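Oxidoreductase, FMN-binding (Shewanella oneidensis, PDB 2GQ9) binds FMN and probably acts as an NAD(P)H-dependent flavin oxidoreductase of the Old Yellow Enzyme-like family, reducing carbon-carbon double bonds. Local coordinates at residues Trp102-Val107 / Asn184-Asn189; Asp176-His181 / Glu228-Arg233. All blocks are in the same frame, centred on the assembly; numbering follows the deposited sequence.

Contact 1 (Trp102-Val107 / Asn184-Asn189); sequences WHVGRV and NGYLIN. With HBA (p-hydroxybenzaldehyde), chain D; FMN (flavin mononucleotide), chain C.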
# COMPACT_ATOMS: atom_id res chain seq x y z
N TRP A 102 -4.31 5.24 -3.35
CA TRP A 102 -4.58 4.19 -4.33
C TRP A 102 -5.27 4.56 -5.63
O TRP A 102 -6.21 5.36 -5.65
CB TRP A 102 -5.44 3.15 -3.61
CG TRP A 102 -5.48 1.76 -4.14
CD1 TRP A 102 -4.61 1.17 -5.02
CD2 TRP A 102 -6.38 0.74 -3.71
NE1 TRP A 102 -4.91 -0.17 -5.14
CE2 TRP A 102 -5.99 -0.46 -4.35
CE3 TRP A 102 -7.47 0.71 -2.82
CZ2 TRP A 102 -6.65 -1.67 -4.13
CZ3 TRP A 102 -8.12 -0.49 -2.61
CH2 TRP A 102 -7.72 -1.67 -3.26
N HIS A 103 -4.80 3.97 -6.72
CA HIS A 103 -5.45 4.09 -8.02
C HIS A 103 -5.20 2.73 -8.64
O HIS A 103 -4.05 2.37 -8.92
CB HIS A 103 -4.87 5.18 -8.91
CG HIS A 103 -5.74 5.48 -10.09
ND1 HIS A 103 -6.17 4.50 -10.96
CD2 HIS A 103 -6.33 6.63 -10.50
CE1 HIS A 103 -6.99 5.03 -11.85
NE2 HIS A 103 -7.10 6.32 -11.60
N VAL A 104 -6.27 1.96 -8.81
CA VAL A 104 -6.18 0.61 -9.34
C VAL A 104 -5.93 0.48 -10.83
O VAL A 104 -5.65 -0.61 -11.32
CB VAL A 104 -7.47 -0.19 -9.03
CG1 VAL A 104 -7.73 -0.20 -7.52
CG2 VAL A 104 -8.65 0.42 -9.76
N GLY A 105 -6.03 1.59 -11.56
CA GLY A 105 -5.81 1.51 -13.00
C GLY A 105 -6.79 0.52 -13.62
O GLY A 105 -7.99 0.61 -13.38
N ARG A 106 -6.27 -0.44 -14.37
CA ARG A 106 -7.10 -1.42 -15.06
C ARG A 106 -7.74 -2.50 -14.18
O ARG A 106 -8.60 -3.24 -14.65
CB ARG A 106 -6.29 -2.11 -16.15
CG ARG A 106 -5.22 -3.03 -15.59
CD ARG A 106 -4.41 -3.67 -16.70
NE ARG A 106 -3.40 -4.58 -16.17
CZ ARG A 106 -2.50 -5.21 -16.93
NH1 ARG A 106 -2.51 -5.03 -18.24
NH2 ARG A 106 -1.61 -6.01 -16.37
N VAL A 107 -7.30 -2.60 -12.93
CA VAL A 107 -7.85 -3.62 -12.04
C VAL A 107 -9.15 -3.14 -11.40
O VAL A 107 -9.18 -2.78 -10.22
CB VAL A 107 -6.83 -3.99 -10.93
CG1 VAL A 107 -7.35 -5.18 -10.12
CG2 VAL A 107 -5.49 -4.32 -11.54
N ASN A 184 1.61 -4.17 -6.57
CA ASN A 184 0.59 -5.18 -6.80
C ASN A 184 -0.28 -5.06 -8.04
O ASN A 184 -1.48 -5.35 -8.01
CB ASN A 184 -0.24 -5.33 -5.53
CG ASN A 184 0.64 -5.61 -4.32
OD1 ASN A 184 1.79 -6.02 -4.47
ND2 ASN A 184 0.11 -5.41 -3.12
N GLY A 185 0.35 -4.65 -9.13
CA GLY A 185 -0.35 -4.56 -10.40
C GLY A 185 -1.37 -3.46 -10.60
O GLY A 185 -2.22 -3.57 -11.48
N TYR A 186 -1.30 -2.41 -9.79
CA TYR A 186 -2.24 -1.31 -9.94
C TYR A 186 -1.73 -0.25 -10.93
O TYR A 186 -0.75 -0.49 -11.64
CB TYR A 186 -2.59 -0.77 -8.55
CG TYR A 186 -3.38 -1.83 -7.80
CD1 TYR A 186 -2.87 -2.42 -6.64
CD2 TYR A 186 -4.59 -2.30 -8.29
CE1 TYR A 186 -3.55 -3.47 -6.02
CE2 TYR A 186 -5.28 -3.35 -7.67
CZ TYR A 186 -4.75 -3.92 -6.53
OH TYR A 186 -5.40 -4.97 -5.92
N LEU A 187 -2.39 0.91 -11.01
CA LEU A 187 -2.03 1.93 -12.01
C LEU A 187 -0.56 2.23 -12.29
O LEU A 187 -0.11 2.08 -13.43
CB LEU A 187 -2.75 3.25 -11.75
CG LEU A 187 -2.55 4.28 -12.88
CD1 LEU A 187 -3.02 3.67 -14.19
CD2 LEU A 187 -3.31 5.58 -12.60
N ILE A 188 0.19 2.68 -11.29
CA ILE A 188 1.59 3.01 -11.54
C ILE A 188 2.39 1.77 -11.95
O ILE A 188 3.28 1.86 -12.81
CB ILE A 188 2.21 3.70 -10.32
CG1 ILE A 188 1.41 4.97 -10.01
CG2 ILE A 188 3.66 4.07 -10.61
CD1 ILE A 188 1.91 5.75 -8.82
N ASN A 189 2.07 0.63 -11.34
CA ASN A 189 2.73 -0.64 -11.64
C ASN A 189 2.49 -0.98 -13.11
O ASN A 189 3.33 -1.60 -13.76
CB ASN A 189 2.13 -1.74 -10.76
CG ASN A 189 3.02 -2.97 -10.67
OD1 ASN A 189 3.78 -3.30 -11.59
ND2 ASN A 189 2.93 -3.67 -9.54
C1' HBA D . -7.03 -6.97 -1.62
O1' HBA D . -7.00 -8.15 -1.36
C1 HBA D . -5.80 -6.26 -2.02
C2 HBA D . -5.85 -4.87 -2.31
C3 HBA D . -4.68 -4.23 -2.75
C4 HBA D . -3.48 -4.96 -2.88
C5 HBA D . -3.39 -6.34 -2.56
C6 HBA D . -4.55 -6.96 -2.11
O4 HBA D . -2.33 -4.26 -3.02
N1 FMN C . -1.19 -4.40 -0.02
C2 FMN C . -1.29 -3.06 -0.45
O2 FMN C . -0.36 -2.48 -0.93
N3 FMN C . -2.56 -2.40 -0.25
C4 FMN C . -3.69 -2.94 0.30
O4 FMN C . -4.73 -2.32 0.33
C4A FMN C . -3.63 -4.37 0.65
N5 FMN C . -4.78 -5.08 0.93
C5A FMN C . -4.62 -6.33 1.48
C6 FMN C . -5.81 -7.02 2.05
C7 FMN C . -5.70 -8.27 2.77
C7M FMN C . -6.94 -8.87 3.43
C8 FMN C . -4.39 -8.92 2.84
C8M FMN C . -4.17 -10.23 3.65
C9 FMN C . -3.24 -8.28 2.24
C9A FMN C . -3.33 -7.03 1.57
N10 FMN C . -2.21 -6.27 1.04
C10 FMN C . -2.27 -5.00 0.49
C1' FMN C . -0.85 -6.94 1.05
C2' FMN C . -0.20 -6.75 2.41
O2' FMN C . 0.10 -5.38 2.70
C3' FMN C . 1.08 -7.56 2.60
O3' FMN C . 2.12 -7.07 1.73
C4' FMN C . 0.86 -9.05 2.33
O4' FMN C . -0.29 -9.56 3.08
C5' FMN C . 2.08 -9.90 2.62
O5' FMN C . 2.40 -9.90 4.06
P FMN C . 1.98 -11.07 5.05
O1P FMN C . 0.50 -11.07 5.22
O2P FMN C . 2.56 -12.35 4.49
O3P FMN C . 2.68 -10.68 6.38
O HOH W 1 -1.22 2.65 -8.70
O HOH W 2 -2.58 -5.28 -13.62
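Trp102 and Tyr186 meet in a T-shaped pair: the NE1 edge of the indole points at a face of the phenol ring, the planes stand at 89°, and Trp102 NE1 lies 3.4 Å from Tyr186 CD1. Both rings also reach p-hydroxybenzaldehyde, with Trp102 CZ2 3.5 Å from HBA C3 and Tyr186 CE1 3.3 Å from HBA O4. Asn184 ND2 donates a nearly straight hydrogen bond to HBA O4 (2.7 Å, 170°). Farther out, Val104 CB and Val107 CB pack against Tyr186 CD2 and CE2, and Tyr186 OH is hydrogen-bonded to Tyr68. The backbones are joined where Leu187 N donates to His103 O (3.0 Å). Leu187 lays CD2 over the His103 imidazole because its CG turns away from the backbone N (chi1 -172°), giving a CH-pi contact 3.5 Å from CD2 to the ring centroid. That imidazole is also held at its edge, since ND1 accepts Gly105 N in the ring plane. Gly105 suits its place because a CB there would clash with Leu187 CA. Aromatic walls for the ligand ring, with an amide N-H and a histidine nitrogen at its phenolic oxygen, imply a pocket matched to a phenol; the Asn184 bond probably polarises that oxygen.

Contact 2 (Asp176-His181 / Glu228-Arg233); sequences DGIELH and ERVGVR. With FMN (flavin mononucleotide), chain C; HBA (p-hydroxybenzaldehyde), chain D.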
# COMPACT_ATOMS: atom_id res chain seq x y z
N ASP A 176 0.13 11.16 9.21
CA ASP A 176 1.50 11.63 9.37
C ASP A 176 2.24 11.64 8.04
O ASP A 176 3.31 12.24 7.91
CB ASP A 176 2.23 10.75 10.37
CG ASP A 176 1.56 10.75 11.72
OD1 ASP A 176 1.59 11.81 12.39
OD2 ASP A 176 0.99 9.70 12.11
N GLY A 177 1.66 10.97 7.06
CA GLY A 177 2.27 10.91 5.75
C GLY A 177 1.43 10.07 4.83
O GLY A 177 0.33 9.66 5.20
N ILE A 178 1.92 9.83 3.62
CA ILE A 178 1.19 9.02 2.66
C ILE A 178 2.11 7.97 2.03
O ILE A 178 3.32 8.16 1.98
CB ILE A 178 0.57 9.87 1.51
CG1 ILE A 178 1.66 10.52 0.65
CG2 ILE A 178 -0.37 10.93 2.10
CD1 ILE A 178 2.10 9.65 -0.55
N GLU A 179 1.52 6.86 1.58
CA GLU A 179 2.29 5.82 0.91
C GLU A 179 1.72 5.70 -0.49
O GLU A 179 0.52 5.46 -0.67
CB GLU A 179 2.17 4.46 1.60
CG GLU A 179 3.02 3.39 0.90
CD GLU A 179 2.91 2.02 1.55
OE1 GLU A 179 2.08 1.20 1.08
OE2 GLU A 179 3.65 1.77 2.52
N LEU A 180 2.57 5.87 -1.49
CA LEU A 180 2.10 5.76 -2.86
C LEU A 180 2.02 4.29 -3.21
O LEU A 180 3.03 3.59 -3.15
CB LEU A 180 3.06 6.47 -3.81
CG LEU A 180 2.74 6.27 -5.29
CD1 LEU A 180 1.34 6.78 -5.62
CD2 LEU A 180 3.78 7.02 -6.11
N HIS A 181 0.83 3.81 -3.57
CA HIS A 181 0.69 2.41 -3.94
C HIS A 181 1.13 2.26 -5.39
O HIS A 181 0.35 2.53 -6.31
CB HIS A 181 -0.75 1.92 -3.80
CG HIS A 181 -0.88 0.42 -3.82
ND1 HIS A 181 0.14 -0.40 -4.23
CD2 HIS A 181 -1.90 -0.39 -3.45
CE1 HIS A 181 -0.23 -1.66 -4.11
NE2 HIS A 181 -1.47 -1.69 -3.64
N GLU A 228 9.71 14.08 3.44
CA GLU A 228 9.73 13.42 4.73
C GLU A 228 8.40 12.77 5.10
O GLU A 228 8.32 12.03 6.07
CB GLU A 228 10.14 14.41 5.83
CG GLU A 228 11.64 14.63 5.92
CD GLU A 228 12.04 15.45 7.14
OE1 GLU A 228 13.16 15.22 7.66
OE2 GLU A 228 11.26 16.32 7.57
N ARG A 229 7.37 13.06 4.32
CA ARG A 229 6.05 12.50 4.57
C ARG A 229 5.55 11.66 3.40
O ARG A 229 4.36 11.32 3.33
CB ARG A 229 5.05 13.63 4.89
CG ARG A 229 5.36 14.34 6.21
CD ARG A 229 4.23 15.25 6.68
NE ARG A 229 3.94 16.34 5.74
CZ ARG A 229 3.13 17.36 6.01
NH1 ARG A 229 2.52 17.44 7.18
NH2 ARG A 229 2.92 18.30 5.09
N VAL A 230 6.45 11.31 2.50
CA VAL A 230 6.10 10.50 1.34
C VAL A 230 6.83 9.16 1.29
O VAL A 230 8.06 9.11 1.33
CB VAL A 230 6.39 11.25 0.00
CG1 VAL A 230 6.20 10.31 -1.18
CG2 VAL A 230 5.46 12.45 -0.14
N GLY A 231 6.05 8.09 1.23
CA GLY A 231 6.61 6.75 1.14
C GLY A 231 6.08 6.14 -0.15
O GLY A 231 5.07 6.60 -0.69
N VAL A 232 6.74 5.12 -0.67
CA VAL A 232 6.30 4.50 -1.91
C VAL A 232 6.38 2.99 -1.80
O VAL A 232 7.35 2.47 -1.25
CB VAL A 232 7.18 4.96 -3.10
CG1 VAL A 232 6.79 4.21 -4.37
CG2 VAL A 232 7.03 6.46 -3.30
N ARG A 233 5.37 2.28 -2.30
CA ARG A 233 5.40 0.82 -2.24
C ARG A 233 5.56 0.22 -3.64
O ARG A 233 4.87 0.62 -4.57
CB ARG A 233 4.13 0.27 -1.59
CG ARG A 233 4.32 -1.16 -1.12
CD ARG A 233 3.10 -1.77 -0.43
NE ARG A 233 3.56 -2.78 0.53
CZ ARG A 233 2.85 -3.81 0.97
NH1 ARG A 233 1.62 -4.01 0.56
NH2 ARG A 233 3.38 -4.64 1.87
N1 FMN C . -1.19 -4.40 -0.02
C2 FMN C . -1.29 -3.06 -0.45
O2 FMN C . -0.36 -2.48 -0.93
N3 FMN C . -2.56 -2.40 -0.25
C4 FMN C . -3.69 -2.94 0.30
O4 FMN C . -4.73 -2.32 0.33
C4A FMN C . -3.63 -4.37 0.65
N5 FMN C . -4.78 -5.08 0.93
C5A FMN C . -4.62 -6.33 1.48
C6 FMN C . -5.81 -7.02 2.05
C7 FMN C . -5.70 -8.27 2.77
C7M FMN C . -6.94 -8.87 3.43
C8 FMN C . -4.39 -8.92 2.84
C8M FMN C . -4.17 -10.23 3.65
C9 FMN C . -3.24 -8.28 2.24
C9A FMN C . -3.33 -7.03 1.57
N10 FMN C . -2.21 -6.27 1.04
C10 FMN C . -2.27 -5.00 0.49
C1' FMN C . -0.85 -6.94 1.05
C2' FMN C . -0.20 -6.75 2.41
O2' FMN C . 0.10 -5.38 2.70
C3' FMN C . 1.08 -7.56 2.60
O3' FMN C . 2.12 -7.07 1.73
C4' FMN C . 0.86 -9.05 2.33
O4' FMN C . -0.29 -9.56 3.08
C5' FMN C . 2.08 -9.90 2.62
O5' FMN C . 2.40 -9.90 4.06
P FMN C . 1.98 -11.07 5.05
O1P FMN C . 0.50 -11.07 5.22
O2P FMN C . 2.56 -12.35 4.49
O3P FMN C . 2.68 -10.68 6.38
C1' HBA D . -7.03 -6.97 -1.62
O1' HBA D . -7.00 -8.15 -1.36
C1 HBA D . -5.80 -6.26 -2.02
C2 HBA D . -5.85 -4.87 -2.31
C3 HBA D . -4.68 -4.23 -2.75
C4 HBA D . -3.48 -4.96 -2.88
C5 HBA D . -3.39 -6.34 -2.56
C6 HBA D . -4.55 -6.96 -2.11
O4 HBA D . -2.33 -4.26 -3.02
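Arg233 crosses Glu179 obliquely on the face of two parallel strands that looks toward the flavin. From CB outward, Arg233 first passes the carboxylate: CB and CD each lie 3.5 Å from Glu179 OE1. This oxygen lies well out of the guanidinium plane and no N-H points at it, leaving the opposite charges near but unbridged. CG is anti to the backbone N (chi1 -162°), and the chain runs extended to NE, carrying the guanidinium to FMN. NH1 donates to FMN O2 (2.9 Å) and FMN O2' (3.0 Å), and NH2 to FMN O3' (2.7 Å), gripping pyrimidine and ribityl chain together. With an alanine in place of Arg233, FMN O2 would lack this cationic donor and the ribityl hydroxyls would probably be held less firmly. Glu179 is itself held by Gln100, Tyr266 and His268. Beneath these side chains, four backbone bonds link the strands, among them Arg233 N to Leu180 O (2.8 Å) and Leu180 N to Gly231 O (2.7 Å); Gly231 puts no side chain on the face that Glu179 and Arg233 share. Ile178, Leu180, Val230 and Val232 turn apolar groups to the other face. Strand 177-181 lies between 96-102 and 230-234 in the eight-stranded TIM barrel, with Ile178 and Leu180 packed on helices 153-172 and 212-225.

How the contacts relate
The centres of contacts 1 and 2 lie about 16 Å apart, yet strand 177-181 is followed closely by 184-189, so the two meet at the flavin end of the barrel. His181 is the shared residue: Tyr186 CD1 comes within 3.4 Å of His181 NE2, and the His181 ring stacks with that of Trp102, whose NE1 is 3.5 Å from His181 CD2. Ile188 CD1 packs on Leu180 CD1 at 3.4 Å on the helix side. Contact 1 walls the aldehyde ligand, whereas contact 2 secures the cofactor; His181 serves both, with NE2 hydrogen-bonded to HBA O4 at 2.8 Å while FMN O2 lies over one face of its ring.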